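Local coordinates for glycoside hydrolase, family 11\:clostridium cellulosome enzyme, dockerin type i\:polysaccharide (Clostridium thermocellum, PDB 2C71), which probably removes acetyl groups from acetylated xylan as a metal-dependent family 4 carbohydrate esterase, with a magnesium ion bound in this structure, at residues 81-84 and 85-89; 72-75 and 76-80; 16-19 and 20-24. One frame throughout, in Å; residues are numbered along the deposited sequence.

Contact 1. Residues 81-84 and 85-89; sequences KSIA and DTNAV
Lys81 and Asp85 meet one turn apart on the outer side of helix 76-94, where NZ of Lys81 donates to OD2 of Asp85 in a 2.8 Å salt bridge. OD2 receives it on its syn lone pair, the side facing OD1. The lysine chain is extended as far as CE, and a single bend at the last torsion (chi4 53°) turns the ammonium group over to the carboxylate; on the way, CG of Lys81 passes 3.4 Å from the same OD2. Asp85 also touches the loop residue Trp66.

One residue on, the carbonyl oxygen of Ser82 accepts twice from Thr86. The hydroxyl OG1 of Thr86 bonds it at 2.8 Å, nearly along the C=O axis, while the backbone N of Thr86 adds a longer, weak bond of 3.3 Å. Such a threonine, reaching back to the carbonyl four residues earlier, is a familiar intrahelical arrangement; it works here because OG1 stands beside the backbone N of Thr86 (chi1 -59°). The regular helical ladder runs alongside, with Asn87 N to Ile83 O at 3.0 Å and Ala88 N to Ala84 O at 2.9 Å.

On another face of the helix Asn63, at the end of strand 60-63, ties it to the sheet: ND2 of Asn63 is hydrogen-bonded both to OD1 of Asn87 and to the carbonyl oxygen of Ile83, so that this carbonyl serves the helix and the asparagine together. The hydroxyl of Ser82 is likewise bonded to the backbone N of Trp66.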
loop_
_atom_site.group_PDB
_atom_site.type_symbol
_atom_site.label_atom_id
_atom_site.label_comp_id
_atom_site.label_asym_id
_atom_site.label_seq_id
_atom_site.Cartn_x
_atom_site.Cartn_y
_atom_site.Cartn_z
ATOM N N LYS A 81 -3.803 -7.549 18.572
ATOM C CA LYS A 81 -2.481 -8.164 18.547
ATOM C C LYS A 81 -1.856 -8.059 17.174
ATOM O O LYS A 81 -0.671 -7.738 17.023
ATOM C CB LYS A 81 -2.546 -9.619 19.016
ATOM C CG LYS A 81 -1.232 -10.327 18.946
ATOM C CD LYS A 81 -1.288 -11.716 19.507
ATOM C CE LYS A 81 0.051 -12.424 19.367
ATOM N NZ LYS A 81 1.226 -11.675 19.933
ATOM N N SER A 82 -2.632 -8.415 16.156
ATOM C CA SER A 82 -2.111 -8.391 14.787
ATOM C C SER A 82 -1.628 -6.997 14.405
ATOM O O SER A 82 -0.547 -6.814 13.823
ATOM C CB SER A 82 -3.196 -8.871 13.857
ATOM O OG SER A 82 -2.796 -8.854 12.516
ATOM N N ILE A 83 -2.456 -5.993 14.688
ATOM C CA ILE A 83 -2.122 -4.625 14.322
ATOM C C ILE A 83 -0.951 -4.067 15.154
ATOM O O ILE A 83 -0.082 -3.364 14.603
ATOM C CB ILE A 83 -3.375 -3.696 14.331
ATOM C CG1 ILE A 83 -4.131 -3.766 12.960
ATOM C CG2 ILE A 83 -2.960 -2.212 14.686
ATOM C CD1 ILE A 83 -4.548 -5.092 12.480
ATOM N N ALA A 84 -0.933 -4.319 16.479
ATOM C CA ALA A 84 0.116 -3.794 17.368
ATOM C C ALA A 84 1.450 -4.432 17.088
ATOM O O ALA A 84 2.483 -3.742 17.069
ATOM C CB ALA A 84 -0.274 -3.986 18.837
ATOM N N ASP A 85 1.462 -5.733 16.864
ATOM C CA ASP A 85 2.724 -6.417 16.633
ATOM C C ASP A 85 3.355 -5.932 15.313
ATOM O O ASP A 85 4.563 -5.789 15.209
ATOM C CB ASP A 85 2.528 -7.930 16.627
ATOM C CG ASP A 85 2.265 -8.541 17.974
ATOM O OD1 ASP A 85 2.282 -7.801 18.990
ATOM O OD2 ASP A 85 2.031 -9.776 18.032
ATOM N N THR A 86 2.510 -5.658 14.321
ATOM C CA THR A 86 2.975 -5.114 13.027
ATOM C C THR A 86 3.556 -3.705 13.199
ATOM O O THR A 86 4.628 -3.383 12.708
ATOM C CB THR A 86 1.866 -5.209 11.997
ATOM O OG1 THR A 86 1.469 -6.590 11.833
ATOM C CG2 THR A 86 2.307 -4.675 10.644
ATOM N N ASN A 87 2.809 -2.854 13.923
ATOM C CA ASN A 87 3.326 -1.521 14.174
ATOM C C ASN A 87 4.688 -1.574 14.881
ATOM O O ASN A 87 5.572 -0.763 14.612
ATOM C CB ASN A 87 2.364 -0.701 15.003
ATOM C CG ASN A 87 1.126 -0.247 14.261
ATOM O OD1 ASN A 87 1.056 -0.213 13.036
ATOM N ND2 ASN A 87 0.090 0.115 15.058
ATOM N N ALA A 88 4.829 -2.501 15.836
ATOM C CA ALA A 88 6.060 -2.536 16.612
ATOM C C ALA A 88 7.277 -2.864 15.769
ATOM O O ALA A 88 8.354 -2.270 15.936
ATOM C CB ALA A 88 5.944 -3.504 17.769
ATOM N N VAL A 89 7.156 -3.829 14.840
ATOM C CA VAL A 89 8.303 -4.166 13.997
ATOM C C VAL A 89 8.580 -3.069 13.003
ATOM O O VAL A 89 9.750 -2.797 12.700
ATOM C CB VAL A 89 8.187 -5.561 13.362
ATOM C CG1 VAL A 89 8.299 -6.680 14.371
ATOM C CG2 VAL A 89 6.947 -5.716 12.493
#

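Contact 2. Residues 72-75 and 76-80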
loop_
_atom_site.group_PDB
_atom_site.type_symbol
_atom_site.label_atom_id
_atom_site.label_comp_id
_atom_site.label_asym_id
_atom_site.label_seq_id
_atom_site.Cartn_x
_atom_site.Cartn_y
_atom_site.Cartn_z
ATOM N N ALA A 72 -12.064 -9.956 9.447
ATOM C CA ALA A 72 -13.381 -9.368 9.692
ATOM C C ALA A 72 -14.140 -10.110 10.792
ATOM O O ALA A 72 -14.956 -9.526 11.503
ATOM C CB ALA A 72 -14.196 -9.342 8.408
ATOM N N ASN A 73 -13.860 -11.403 10.917
ATOM C CA ASN A 73 -14.497 -12.264 11.915
ATOM C C ASN A 73 -13.586 -12.576 13.078
ATOM O O ASN A 73 -13.874 -13.450 13.915
ATOM C CB ASN A 73 -15.036 -13.533 11.259
ATOM C CG ASN A 73 -16.062 -13.234 10.210
ATOM O OD1 ASN A 73 -17.078 -12.610 10.489
ATOM N ND2 ASN A 73 -15.821 -13.699 9.013
ATOM N N MET A 74 -12.482 -11.824 13.208
ATOM C CA MET A 74 -11.585 -11.972 14.322
ATOM C C MET A 74 -12.160 -11.264 15.576
ATOM O O MET A 74 -12.965 -10.316 15.477
ATOM C CB MET A 74 -10.191 -11.413 13.976
ATOM C CG MET A 74 -9.404 -12.354 13.151
ATOM S SD MET A 74 -7.768 -11.622 12.835
ATOM C CE MET A 74 -7.083 -12.819 11.682
ATOM N N SER A 75 -11.698 -11.702 16.747
ATOM C CA SER A 75 -12.044 -11.054 18.014
ATOM C C SER A 75 -11.266 -9.770 18.171
ATOM O O SER A 75 -10.221 -9.569 17.562
ATOM C CB SER A 75 -11.733 -11.976 19.174
ATOM O OG SER A 75 -10.348 -12.063 19.297
ATOM N N PRO A 76 -11.745 -8.868 19.071
ATOM C CA PRO A 76 -10.946 -7.688 19.396
ATOM C C PRO A 76 -9.532 -8.007 19.799
ATOM O O PRO A 76 -8.605 -7.326 19.342
ATOM C CB PRO A 76 -11.780 -7.011 20.504
ATOM C CG PRO A 76 -13.214 -7.389 20.132
ATOM C CD PRO A 76 -13.085 -8.833 19.716
ATOM N N ASP A 77 -9.339 -9.026 20.638
ATOM C CA ASP A 77 -7.993 -9.357 21.055
ATOM C C ASP A 77 -7.116 -9.785 19.857
ATOM O O ASP A 77 -5.936 -9.427 19.748
ATOM C CB ASP A 77 -7.984 -10.467 22.098
ATOM C CG ASP A 77 -8.392 -10.024 23.468
ATOM O OD1 ASP A 77 -8.523 -8.808 23.716
ATOM O OD2 ASP A 77 -8.589 -10.938 24.326
ATOM N N GLN A 78 -7.670 -10.605 18.966
ATOM C CA GLN A 78 -6.915 -11.055 17.780
ATOM C C GLN A 78 -6.541 -9.893 16.890
ATOM O O GLN A 78 -5.402 -9.781 16.388
ATOM C CB GLN A 78 -7.739 -12.055 16.993
ATOM C CG GLN A 78 -7.854 -13.415 17.685
ATOM C CD GLN A 78 -8.837 -14.349 17.041
ATOM O OE1 GLN A 78 -9.858 -13.937 16.500
ATOM N NE2 GLN A 78 -8.604 -15.661 17.159
ATOM N N ILE A 79 -7.485 -8.977 16.680
ATOM C CA ILE A 79 -7.249 -7.814 15.853
ATOM C C ILE A 79 -6.150 -6.943 16.436
ATOM O O ILE A 79 -5.205 -6.520 15.774
ATOM C CB ILE A 79 -8.545 -7.008 15.682
ATOM C CG1 ILE A 79 -9.558 -7.792 14.847
ATOM C CG2 ILE A 79 -8.274 -5.620 15.054
ATOM C CD1 ILE A 79 -11.015 -7.337 15.000
ATOM N N ARG A 80 -6.296 -6.615 17.718
ATOM C CA ARG A 80 -5.382 -5.777 18.453
ATOM C C ARG A 80 -3.942 -6.243 18.373
ATOM O O ARG A 80 -2.964 -5.486 18.253
ATOM C CB ARG A 80 -5.744 -5.652 19.963
ATOM C CG ARG A 80 -6.805 -4.590 20.244
ATOM C CD ARG A 80 -7.039 -4.288 21.795
ATOM N NE ARG A 80 -7.139 -5.491 22.646
ATOM C CZ ARG A 80 -6.084 -6.172 23.119
ATOM N NH1 ARG A 80 -4.837 -5.790 22.858
ATOM N NH2 ARG A 80 -6.267 -7.258 23.831
#
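This is a helix N-terminal cap, a capping box formed by Ser75 and Gln78 at the surface end of helix 76-94, where the loop that follows strand 60-63 turns into the helix. The two residues exchange bonds. Backbone N of Gln78 donates to OG of Ser75 at 3.1 Å, and backbone N of Ser75 donates in return to OE1 of Gln78 at 2.9 Å, almost straight at 171°. Ser75 presents its hydroxyl from the position between its own N and carbonyl carbon (chi1 71°), where the oxygen overlooks the first turn. Gln78 has CG beside its backbone N and then runs extended, which carries the amide back over the serine; its CG passes 3.3 Å from OG of Ser75. The donor N of Ser75 lies 19° out of the plane of the Gln78 amide.

The first full helical bond closes the turn, from Ile79 N to Ser75 O at 2.9 Å, and Pro76 supplies the first helical residue. Beside the polar box, CB of Met74 packs 3.8 Å from CG1 of Ile79, while the Met74 side chain crosses that of Gln78 at about a right angle. Ile79 is buried further against Thr111, Leu112 and Asn115, which joins the first turn of helix 76-94 to helix 110-115.

The chemistry implies a reciprocal cap: OG of Ser75 accepts from a backbone N-H of the first turn, where carbonyls four residues back within the helix are lacking, OE1 of Gln78 takes up the N-H of the capping serine, and each bond probably steadies the residue that makes the other.

Contact 3. Residues 16-19 and 20-24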
loop_
_atom_site.group_PDB
_atom_site.type_symbol
_atom_site.label_atom_id
_atom_site.label_comp_id
_atom_site.label_asym_id
_atom_site.label_seq_id
_atom_site.Cartn_x
_atom_site.Cartn_y
_atom_site.Cartn_z
ATOM N N ASP A 16 9.676 -8.099 0.637
ATOM C CA ASP A 16 10.505 -9.218 0.173
ATOM C C ASP A 16 11.771 -8.629 -0.398
ATOM O O ASP A 16 11.709 -7.768 -1.277
ATOM C CB ASP A 16 9.727 -10.004 -0.882
ATOM C CG ASP A 16 10.459 -11.222 -1.408
ATOM O OD1 ASP A 16 11.367 -11.093 -2.233
ATOM O OD2 ASP A 16 10.102 -12.322 -0.962
ATOM N N ASN A 17 12.934 -9.014 0.124
ATOM C CA ASN A 17 14.192 -8.408 -0.331
ATOM C C ASN A 17 14.323 -8.410 -1.838
ATOM O O ASN A 17 14.807 -7.434 -2.399
ATOM C CB ASN A 17 15.384 -9.070 0.292
ATOM C CG ASN A 17 15.574 -8.737 1.753
ATOM O OD1 ASN A 17 16.016 -9.647 2.561
ATOM N ND2 ASN A 17 15.322 -7.542 2.149
ATOM N N VAL A 18 13.955 -9.469 -2.517
ATOM C CA VAL A 18 14.080 -9.542 -3.952
ATOM C C VAL A 18 12.954 -8.807 -4.653
ATOM O O VAL A 18 13.170 -7.861 -5.455
ATOM C CB VAL A 18 14.185 -10.998 -4.456
ATOM C CG1 VAL A 18 14.280 -11.002 -5.983
ATOM C CG2 VAL A 18 15.416 -11.672 -3.838
ATOM N N LEU A 19 11.703 -9.172 -4.387
ATOM C CA LEU A 19 10.594 -8.637 -5.169
ATOM C C LEU A 19 10.318 -7.140 -4.857
ATOM O O LEU A 19 10.000 -6.377 -5.758
ATOM C CB LEU A 19 9.297 -9.456 -4.995
ATOM C CG LEU A 19 9.155 -10.611 -6.013
ATOM C CD1 LEU A 19 10.193 -11.676 -5.856
ATOM C CD2 LEU A 19 7.743 -11.153 -5.983
ATOM N N THR A 20 10.431 -6.753 -3.595
ATOM C CA THR A 20 10.196 -5.361 -3.232
ATOM C C THR A 20 11.253 -4.469 -3.845
ATOM O O THR A 20 10.983 -3.348 -4.278
ATOM C CB THR A 20 10.102 -5.197 -1.718
ATOM O OG1 THR A 20 9.058 -6.051 -1.221
ATOM C CG2 THR A 20 9.876 -3.746 -1.311
ATOM N N ALA A 21 12.516 -4.948 -3.882
ATOM C CA ALA A 21 13.593 -4.170 -4.503
ATOM C C ALA A 21 13.313 -3.918 -5.966
ATOM O O ALA A 21 13.680 -2.857 -6.479
ATOM C CB ALA A 21 14.946 -4.814 -4.298
ATOM N N ARG A 22 12.651 -4.842 -6.670
ATOM C CA ARG A 22 12.302 -4.572 -8.064
ATOM C C ARG A 22 11.399 -3.373 -8.196
ATOM O O ARG A 22 11.545 -2.555 -9.118
ATOM C CB ARG A 22 11.655 -5.797 -8.713
ATOM C CG ARG A 22 12.501 -7.007 -8.789
ATOM C CD ARG A 22 11.684 -8.157 -9.367
ATOM N NE ARG A 22 12.492 -9.343 -9.311
ATOM C CZ ARG A 22 12.000 -10.547 -9.432
ATOM N NH1 ARG A 22 10.675 -10.746 -9.541
ATOM N NH2 ARG A 22 12.834 -11.575 -9.425
ATOM N N VAL A 23 10.406 -3.261 -7.299
ATOM C CA VAL A 23 9.507 -2.106 -7.302
ATOM C C VAL A 23 10.287 -0.854 -6.917
ATOM O O VAL A 23 10.161 0.183 -7.589
ATOM C CB VAL A 23 8.319 -2.325 -6.382
ATOM C CG1 VAL A 23 7.508 -1.047 -6.172
ATOM C CG2 VAL A 23 7.387 -3.426 -6.953
ATOM N N LEU A 24 11.076 -0.898 -5.837
ATOM C CA LEU A 24 11.819 0.283 -5.399
ATOM C C LEU A 24 12.752 0.781 -6.503
ATOM O O LEU A 24 12.934 1.993 -6.640
ATOM C CB LEU A 24 12.579 -0.000 -4.106
ATOM C CG LEU A 24 11.682 -0.159 -2.866
ATOM C CD1 LEU A 24 12.476 -0.776 -1.711
ATOM C CD2 LEU A 24 11.088 1.177 -2.423
#
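OG1 of Thr20 accepts from the backbone N of Asp16 in a 2.8 Å bond, nearly straight at 171°, and is also hydrogen-bonded to Asp156. Asp16 is the N-cap of helix 17-30, the helix of the beta-alpha-beta unit formed with strands 6-12 and 35-38. Asp16 and Thr20 exchange bonds, since N of Thr20 donates to O of Asp16, and the buried threonine rests against Phe36 and Met54.

The cap itself is made by OD1 of Asp16, which receives two backbone N-H groups, from Leu19 at 2.9 Å and, more weakly, from Val18 at 3.1 Å. Leu19 N meets OD1 on its anti side, 25° out of the carboxylate plane. With CG anti to the backbone N (chi1 -178°), the carboxylate lies over the first turn, and its other oxygen, OD2, is paired with Arg42 in a salt bridge.

Further out, the extended Arg22 side chain lies along Val18 and Leu19. Its NH1 is engaged by Glu160 in a salt bridge. CD1 of Leu19 sits over one face of the guanidinium, offset toward its rim, 3.8 Å from NH1 of Arg22.

Along the chain the order is contact 3, contact 2, contact 1. Contact 2 spans a loop and the first turn of helix 76-94, and contact 1 the turns that follow, with centres about 13 Å apart. Contact 3 opens helix 17-30, with its centre about 22 Å from that of contact 1 and about 30 Å from that of contact 2, and touches neither. All segments fall within the NodB homology range; in the structure, helices pack around a parallel sheet. The side chains of Ser82, Met74 and Thr20 are each about 12 Å from the magnesium ion, whose ligands Asp13 and His64 belong to none of the three contacts.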